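Voltage-sensor containing phosphatase (Ciona intestinalis, PDB 3V0D) probably removes phosphate from membrane phosphoinositides, its PTEN-like phosphatase and C2 domains working under the control of a transmembrane voltage sensor. Local coordinates at residues Arg16-Asp21 and Leu27-Asp32; His33-Ser38 and Arg57-Lys62; Asn50-Val55 and Thr81-His86. The protein carries 1 engineered substitution. All blocks are in the same frame, centred on the assembly; numbering follows the deposited sequence. Where two conformers were deposited one is given.

In the fold
From the N terminus, contact 1 comes first: a short hairpin of strands 17-20 and 23-25 brings Arg16-Asp21 back against strand 27-29, closing a loop of only five residues. The chain then turns into strand 34-41, where contact 2 opens; it closes on helix 52-62, a loop of 18 residues. Contact 3 starts at Asn50-Val55, within that loop, and closes beyond it at Thr81-His86, so contacts 2 and 3 cross and share the helix. Contacts 1 and 2 run in series but touch, through the salt bridge from Asp21 to Lys62 and the pairing of strands 27-29 and 34-41. The three contacts tie the hairpin, strands 27-29 and 34-41, helix 52-62 and the loop before strand 87-92 together.

Contact 1 of 3, residues Arg16-Asp21 and Leu27-Asp32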
# COMPACT_ATOMS: atom_id res chain seq x y z
N ARG A 16 7.02 9.53 -17.51
CA ARG A 16 6.19 8.34 -17.63
C ARG A 16 6.17 7.77 -19.05
O ARG A 16 5.66 6.67 -19.25
CB ARG A 16 4.75 8.62 -17.18
CG ARG A 16 4.60 8.96 -15.71
CD ARG A 16 3.17 8.76 -15.25
NE ARG A 16 2.79 9.70 -14.19
CZ ARG A 16 2.94 9.47 -12.89
NH1 ARG A 16 3.47 8.33 -12.45
NH2 ARG A 16 2.56 10.40 -12.01
N ARG A 17 6.73 8.49 -20.02
CA ARG A 17 6.55 8.15 -21.43
C ARG A 17 7.80 7.65 -22.17
O ARG A 17 8.83 8.33 -22.21
CB ARG A 17 5.95 9.35 -22.18
CG ARG A 17 5.17 8.96 -23.40
CD ARG A 17 3.69 8.83 -23.08
NE ARG A 17 3.08 7.87 -23.98
CZ ARG A 17 2.02 7.13 -23.68
NH1 ARG A 17 1.42 7.24 -22.49
NH2 ARG A 17 1.56 6.27 -24.57
N TYR A 18 7.69 6.45 -22.76
CA TYR A 18 8.70 5.90 -23.66
C TYR A 18 8.24 6.14 -25.11
O TYR A 18 7.28 5.53 -25.58
CB TYR A 18 8.90 4.39 -23.39
CG TYR A 18 10.02 3.76 -24.19
CD1 TYR A 18 11.30 3.59 -23.63
CD2 TYR A 18 9.83 3.38 -25.53
CE1 TYR A 18 12.34 3.04 -24.38
CE2 TYR A 18 10.87 2.83 -26.27
CZ TYR A 18 12.12 2.65 -25.69
OH TYR A 18 13.14 2.10 -26.44
N ARG A 19 8.93 7.05 -25.80
CA ARG A 19 8.57 7.41 -27.18
C ARG A 19 9.80 7.27 -28.05
O ARG A 19 10.53 8.26 -28.28
CB ARG A 19 8.05 8.85 -27.25
CG ARG A 19 6.72 9.12 -26.57
CD ARG A 19 6.28 10.57 -26.81
NE ARG A 19 5.20 11.01 -25.93
CZ ARG A 19 3.90 11.03 -26.26
NH1 ARG A 19 3.00 11.44 -25.37
NH2 ARG A 19 3.50 10.64 -27.46
N LYS A 20 10.03 6.06 -28.53
CA LYS A 20 11.29 5.68 -29.16
C LYS A 20 11.12 4.42 -29.99
O LYS A 20 10.33 3.53 -29.63
CB LYS A 20 12.35 5.46 -28.07
CG LYS A 20 13.80 5.51 -28.54
CD LYS A 20 14.73 5.95 -27.42
CE LYS A 20 15.05 4.83 -26.44
NZ LYS A 20 15.90 5.32 -25.31
N ASP A 21 11.84 4.35 -31.11
CA ASP A 21 11.93 3.15 -31.95
C ASP A 21 10.57 2.56 -32.34
O ASP A 21 10.41 1.34 -32.40
CB ASP A 21 12.80 2.09 -31.26
CG ASP A 21 14.18 2.61 -30.90
OD1 ASP A 21 14.64 2.32 -29.78
OD2 ASP A 21 14.79 3.33 -31.73
N LEU A 27 5.69 3.85 -19.78
CA LEU A 27 6.67 2.84 -19.40
C LEU A 27 7.94 3.61 -19.06
O LEU A 27 8.34 4.51 -19.80
CB LEU A 27 6.88 1.89 -20.58
CG LEU A 27 7.86 0.72 -20.42
CD1 LEU A 27 7.47 -0.43 -21.34
CD2 LEU A 27 9.34 1.14 -20.67
N THR A 28 8.55 3.24 -17.93
CA THR A 28 9.70 3.94 -17.41
C THR A 28 10.78 2.93 -17.04
O THR A 28 10.50 1.99 -16.28
CB THR A 28 9.33 4.72 -16.12
OG1 THR A 28 8.24 5.62 -16.39
CG2 THR A 28 10.53 5.46 -15.52
N TYR A 29 12.01 3.14 -17.51
CA TYR A 29 13.16 2.42 -16.98
C TYR A 29 13.58 3.08 -15.67
O TYR A 29 14.24 4.12 -15.65
CB TYR A 29 14.33 2.40 -17.97
CG TYR A 29 14.15 1.41 -19.08
CD1 TYR A 29 13.44 1.73 -20.23
CD2 TYR A 29 14.67 0.13 -18.96
CE1 TYR A 29 13.29 0.81 -21.26
CE2 TYR A 29 14.53 -0.82 -19.98
CZ TYR A 29 13.83 -0.46 -21.13
OH TYR A 29 13.66 -1.36 -22.16
N VAL A 30 13.11 2.53 -14.56
CA VAL A 30 13.52 3.00 -13.24
C VAL A 30 15.03 2.82 -13.06
O VAL A 30 15.70 3.72 -12.57
CB VAL A 30 12.68 2.32 -12.14
CG1 VAL A 30 13.19 2.73 -10.75
CG2 VAL A 30 11.18 2.67 -12.31
N THR A 31 15.50 1.65 -13.49
CA THR A 31 16.92 1.39 -13.75
C THR A 31 17.00 0.74 -15.13
O THR A 31 15.97 0.52 -15.76
CB THR A 31 17.56 0.46 -12.73
OG1 THR A 31 17.09 -0.86 -12.97
CG2 THR A 31 17.27 0.88 -11.28
N ASP A 32 18.20 0.41 -15.60
CA ASP A 32 18.30 -0.31 -16.88
C ASP A 32 17.59 -1.65 -16.88
O ASP A 32 17.27 -2.15 -17.95
CB ASP A 32 19.76 -0.63 -17.27
CG ASP A 32 20.62 0.58 -17.51
OD1 ASP A 32 21.85 0.35 -17.62
OD2 ASP A 32 20.12 1.71 -17.61
O HOH W 1 10.46 6.08 -20.59
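One backbone hydrogen bond links the two segments: Leu27 N gives its hydrogen to Arg16 O at 2.9 Å, bent to 133° at the hydrogen. A water extends the link, donating to Leu27 O at 2.8 Å and, weakly, to Arg17 O. Nearby, Thr28 OG1 lies 3.6 Å from Arg16 CA, and this hydroxyl is hydrogen-bonded to Lys15 O and Arg161 NH1.

The strands run almost at right angles, 88° between their directions, so no ladder can form. Strand 17-20 pairs instead with 23-25 in a small hairpin of the tensin-type phosphatase domain, while 27-29 joins the main sheet beside 34-41; the contact lies where the chain passes from one sheet to the other.

Apolar packing joins Tyr18 to Leu27 and Tyr29. With CG anti to the backbone nitrogen (chi1 -175°), the Tyr18 ring is carried out beside Tyr29, whose CE1 comes within 4.0 Å of Tyr18 CE1. Tyr29 thus receives its neighbour at its ring edge, without stacking, and its hydroxyl is hydrogen-bonded to His63. At the base of the Tyr18 side chain, CB meets Leu27 CD2 at 4.3 Å. Beyond, the Tyr18 ring packs edge-to-face with Phe58 of helix 52-62.

Contact 2 of 3, residues His33-Ser38 and Arg57-Lys62; sequences HVIAMS and RFFKTK. With PO4 (phosphate ion), chain D.
Helix 52-62 packs on one face of the phosphatase domain's central sheet, and here it does so through Phe59, which meets Ile35 and Met37 of strand 34-41. These two side chains alternate with Val34 and Ala36 along the strand and point at the helix. Both reach the rim of the Phe59 ring: Ile35 CD1 lies 3.7 Å from Phe59 CE1, and Met37 SD lies 3.8 Å from Phe59 CE2, so the far end of the ring sits between them. The sulfur is 5.0 Å from the ring centroid and 80° off its normal, a Met-aromatic contact made at the edge. Met37 gets there by placing CG between its backbone nitrogen and carbonyl carbon (chi1 65°) and then running fully extended. One face of the Phe59 ring is covered by Phe58 CD2, 3.8 Å above the plane, and the ring also meets that of Phe67.

At the head of the strand, His33 ND1 donates to phosphate O3 at 2.7 Å, nearly straight at 170°; Lys146 also binds this ion, probably a crystallisation component. The buried Phe59 cluster, which also touches Ala123 of strand 121-125, is helix-on-sheet packing of the alpha/beta phosphatase fold.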
# COMPACT_ATOMS: atom_id res chain seq x y z
N HIS A 33 17.39 -2.25 -15.69
CA HIS A 33 16.81 -3.61 -15.64
C HIS A 33 15.51 -3.69 -14.86
O HIS A 33 15.01 -4.79 -14.68
CB HIS A 33 17.83 -4.63 -15.12
CG HIS A 33 19.07 -4.69 -15.95
ND1 HIS A 33 20.24 -4.07 -15.58
CD2 HIS A 33 19.32 -5.27 -17.15
CE1 HIS A 33 21.15 -4.27 -16.51
NE2 HIS A 33 20.62 -4.98 -17.47
N VAL A 34 14.98 -2.54 -14.43
CA VAL A 34 13.74 -2.49 -13.64
C VAL A 34 12.83 -1.46 -14.27
O VAL A 34 13.15 -0.27 -14.28
CB VAL A 34 14.04 -2.15 -12.15
CG1 VAL A 34 12.75 -2.05 -11.37
CG2 VAL A 34 14.99 -3.14 -11.53
N ILE A 35 11.70 -1.95 -14.80
CA ILE A 35 10.73 -1.15 -15.50
C ILE A 35 9.47 -1.00 -14.64
O ILE A 35 9.05 -1.97 -14.00
CB ILE A 35 10.42 -1.78 -16.86
CG1 ILE A 35 11.65 -1.67 -17.79
CG2 ILE A 35 9.17 -1.17 -17.51
CD1 ILE A 35 11.66 -2.72 -18.88
N ALA A 36 8.90 0.21 -14.64
CA ALA A 36 7.58 0.47 -14.08
C ALA A 36 6.67 0.90 -15.22
O ALA A 36 7.07 1.73 -16.04
CB ALA A 36 7.66 1.55 -13.03
N MET A 37 5.45 0.39 -15.28
CA MET A 37 4.55 0.74 -16.38
C MET A 37 3.10 0.63 -15.94
O MET A 37 2.79 0.10 -14.86
CB MET A 37 4.85 -0.13 -17.62
CG MET A 37 4.56 -1.60 -17.37
SD MET A 37 5.12 -2.60 -18.77
CE MET A 37 4.51 -4.21 -18.26
N SER A 38 2.20 1.14 -16.78
CA SER A 38 0.76 1.03 -16.53
C SER A 38 0.21 -0.29 -17.07
O SER A 38 0.95 -1.15 -17.58
CB SER A 38 0.05 2.25 -17.13
OG SER A 38 0.35 2.35 -18.49
N ARG A 57 4.88 -6.75 -27.77
CA ARG A 57 5.87 -6.49 -28.83
C ARG A 57 7.14 -5.82 -28.29
O ARG A 57 8.24 -6.17 -28.67
CB ARG A 57 5.25 -5.66 -29.96
CG ARG A 57 6.14 -5.49 -31.20
CD ARG A 57 5.40 -4.81 -32.34
NE ARG A 57 5.16 -3.38 -32.13
CZ ARG A 57 6.04 -2.42 -32.45
NH1 ARG A 57 5.72 -1.14 -32.25
NH2 ARG A 57 7.22 -2.73 -32.97
N PHE A 58 6.96 -4.84 -27.40
CA PHE A 58 8.09 -4.16 -26.79
C PHE A 58 9.04 -5.15 -26.12
O PHE A 58 10.25 -5.12 -26.34
CB PHE A 58 7.58 -3.12 -25.79
CG PHE A 58 8.67 -2.37 -25.05
CD1 PHE A 58 9.13 -1.14 -25.53
CD2 PHE A 58 9.27 -2.90 -23.90
CE1 PHE A 58 10.14 -0.45 -24.86
CE2 PHE A 58 10.30 -2.22 -23.23
CZ PHE A 58 10.73 -0.99 -23.71
N PHE A 59 8.49 -6.00 -25.26
CA PHE A 59 9.33 -6.93 -24.52
C PHE A 59 9.99 -8.00 -25.37
O PHE A 59 11.17 -8.30 -25.20
CB PHE A 59 8.56 -7.50 -23.32
CG PHE A 59 8.46 -6.49 -22.23
CD1 PHE A 59 9.57 -6.25 -21.42
CD2 PHE A 59 7.31 -5.73 -22.05
CE1 PHE A 59 9.55 -5.26 -20.46
CE2 PHE A 59 7.27 -4.74 -21.09
CZ PHE A 59 8.40 -4.50 -20.28
N LYS A 60 9.24 -8.53 -26.33
CA LYS A 60 9.79 -9.53 -27.23
C LYS A 60 10.89 -8.95 -28.11
O LYS A 60 11.84 -9.66 -28.48
CB LYS A 60 8.68 -10.11 -28.08
CG LYS A 60 7.75 -10.98 -27.27
CD LYS A 60 6.65 -11.55 -28.13
CE LYS A 60 5.57 -12.18 -27.28
NZ LYS A 60 4.25 -12.08 -27.99
N THR A 61 10.78 -7.66 -28.45
CA THR A 61 11.74 -6.98 -29.32
C THR A 61 12.98 -6.52 -28.57
O THR A 61 14.11 -6.72 -29.03
CB THR A 61 11.08 -5.74 -30.01
OG1 THR A 61 9.97 -6.18 -30.78
CG2 THR A 61 12.08 -4.99 -30.93
N LYS A 62 12.77 -5.89 -27.41
CA LYS A 62 13.84 -5.24 -26.68
C LYS A 62 14.54 -6.13 -25.67
O LYS A 62 15.71 -5.89 -25.31
CB LYS A 62 13.31 -3.99 -25.96
CG LYS A 62 12.74 -2.89 -26.85
CD LYS A 62 13.81 -2.17 -27.60
CE LYS A 62 13.29 -0.87 -28.19
NZ LYS A 62 14.36 -0.23 -28.99
P PO4 D . 22.14 -3.32 -12.72
O1 PO4 D . 21.98 -4.74 -12.23
O2 PO4 D . 23.15 -3.38 -13.85
O3 PO4 D . 20.79 -2.88 -13.25
O4 PO4 D . 22.61 -2.44 -11.61

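Contact 3 of 3, residues Asn50-Val55 and Thr81-His86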
# COMPACT_ATOMS: atom_id res chain seq x y z
N ASN A 50 -1.86 1.65 -22.65
CA ASN A 50 -0.87 0.88 -23.35
C ASN A 50 -1.53 -0.36 -23.92
O ASN A 50 -1.93 -1.23 -23.18
CB ASN A 50 0.18 0.35 -22.36
CG ASN A 50 1.16 1.41 -21.86
OD1 ASN A 50 1.10 2.59 -22.24
ND2 ASN A 50 2.05 0.98 -20.96
N PRO A 51 -1.67 -0.46 -25.25
CA PRO A 51 -2.29 -1.67 -25.82
C PRO A 51 -1.42 -2.88 -25.55
O PRO A 51 -0.20 -2.83 -25.77
CB PRO A 51 -2.36 -1.35 -27.31
CG PRO A 51 -2.23 0.15 -27.42
CD PRO A 51 -1.30 0.52 -26.29
N ILE A 52 -2.04 -3.97 -25.10
CA ILE A 52 -1.28 -5.17 -24.74
C ILE A 52 -0.43 -5.72 -25.90
O ILE A 52 0.68 -6.20 -25.67
CB ILE A 52 -2.19 -6.27 -24.15
CG1 ILE A 52 -1.36 -7.44 -23.60
CG2 ILE A 52 -3.23 -6.75 -25.17
CD1 ILE A 52 -2.12 -8.29 -22.60
N GLY A 53 -0.93 -5.62 -27.13
CA GLY A 53 -0.16 -6.02 -28.30
C GLY A 53 1.14 -5.24 -28.42
O GLY A 53 2.18 -5.82 -28.77
N GLU A 54 1.10 -3.94 -28.13
CA GLU A 54 2.30 -3.11 -28.19
C GLU A 54 3.25 -3.38 -27.03
O GLU A 54 4.46 -3.40 -27.21
CB GLU A 54 1.92 -1.63 -28.25
CG GLU A 54 1.42 -1.20 -29.63
CD GLU A 54 2.52 -1.34 -30.65
OE1 GLU A 54 3.43 -0.49 -30.64
OE2 GLU A 54 2.51 -2.33 -31.42
N VAL A 55 2.72 -3.62 -25.84
CA VAL A 55 3.57 -3.92 -24.69
C VAL A 55 4.27 -5.26 -24.89
O VAL A 55 5.48 -5.39 -24.65
CB VAL A 55 2.76 -3.90 -23.37
CG1 VAL A 55 3.67 -4.14 -22.17
CG2 VAL A 55 2.05 -2.57 -23.21
N THR A 81 -0.36 -15.46 -22.11
CA THR A 81 0.36 -16.05 -23.22
C THR A 81 0.85 -15.00 -24.22
O THR A 81 1.82 -15.25 -24.94
CB THR A 81 -0.45 -17.21 -23.82
OG1 THR A 81 -0.73 -18.15 -22.75
CG2 THR A 81 0.32 -17.92 -24.94
N LYS A 82 0.26 -13.80 -24.19
CA LYS A 82 0.77 -12.66 -24.97
C LYS A 82 2.21 -12.33 -24.58
O LYS A 82 2.98 -11.80 -25.39
CB LYS A 82 -0.12 -11.43 -24.76
CG LYS A 82 -1.49 -11.53 -25.39
CD LYS A 82 -1.39 -11.42 -26.89
CE LYS A 82 -2.73 -11.66 -27.56
NZ LYS A 82 -2.54 -11.82 -29.03
N PHE A 83 2.55 -12.61 -23.32
CA PHE A 83 3.90 -12.36 -22.78
C PHE A 83 4.67 -13.67 -22.66
O PHE A 83 5.57 -13.80 -21.83
CB PHE A 83 3.79 -11.66 -21.42
CG PHE A 83 3.29 -10.25 -21.51
CD1 PHE A 83 1.99 -9.93 -21.20
CD2 PHE A 83 4.16 -9.24 -21.93
CE1 PHE A 83 1.56 -8.61 -21.29
CE2 PHE A 83 3.71 -7.92 -22.04
CZ PHE A 83 2.42 -7.61 -21.70
N ASP A 84 4.32 -14.65 -23.50
CA ASP A 84 4.98 -15.96 -23.50
C ASP A 84 4.97 -16.61 -22.12
O ASP A 84 5.90 -17.33 -21.76
CB ASP A 84 6.39 -15.89 -24.11
CG ASP A 84 6.38 -15.58 -25.61
OD1 ASP A 84 5.34 -15.75 -26.27
OD2 ASP A 84 7.43 -15.14 -26.13
N ASN A 85 3.90 -16.38 -21.36
CA ASN A 85 3.69 -17.02 -20.07
C ASN A 85 4.72 -16.60 -19.03
O ASN A 85 4.99 -17.34 -18.09
CB ASN A 85 3.64 -18.55 -20.20
CG ASN A 85 2.69 -18.96 -21.29
OD1 ASN A 85 1.51 -18.58 -21.27
ND2 ASN A 85 3.20 -19.71 -22.27
N HIS A 86 5.29 -15.41 -19.19
CA HIS A 86 6.29 -14.90 -18.23
C HIS A 86 5.68 -13.82 -17.34
O HIS A 86 6.27 -12.77 -17.13
CB HIS A 86 7.48 -14.31 -19.00
CG HIS A 86 8.15 -15.29 -19.90
ND1 HIS A 86 8.52 -16.55 -19.48
CD2 HIS A 86 8.51 -15.21 -21.21
CE1 HIS A 86 9.08 -17.20 -20.49
NE2 HIS A 86 9.10 -16.41 -21.54
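The first turn of helix 52-62, with Pro51 at its N-cap, faces a 3-10 turn at Thr81-Lys82 that runs into a type I' beta turn from Phe83 to His86; the backbones stay well apart, Val55 CA and Phe83 CA being 8.7 Å from each other, and no hydrogen bond crosses.

Side chains fill the interval, and Phe83 gives the largest single share of the surface. Its CG is anti to its own carbonyl carbon (chi1 -70°), which swings the ring out from the turn so that its far end lies against the helix. Val55 CG1 meets that end in the plane of the ring, 3.7 Å from Phe83 CZ and 3.8 Å from Phe83 CE2. On the CE1 side, Ile52 CG1 lies 3.9 Å from Phe83 CE1, approaching obliquely, with CD1 equally near. The ring end therefore fits between two branched side chains, three residues apart on one side of the helix. Ile52 CG1 is anti to the backbone nitrogen (chi1 -172°), and the branch continues to CD1, which also comes to 4.3 Å from Lys82 CB. Phe83 and Val55 are buried, while Lys82 is exposed.

Within the loop, the Thr81 hydroxyl donates to Asn85 OD1 at 2.7 Å, in the plane of the amide carbonyl, tying the 3-10 turn to the beta turn that follows. The beta turn's own bond runs from His86 N to Phe83 O, 3.1 Å long.

Around the contact, Lys60 from the last turn of the same helix is hydrogen-bonded to Lys82 O. Pro40 of strand 34-41 touches both Ile52 and Phe83, Val55 also packs on Met37 of that strand and on Leu25 of strand 23-25, and the loop of residues 81-86 leads directly into strand 87-92 of the central sheet.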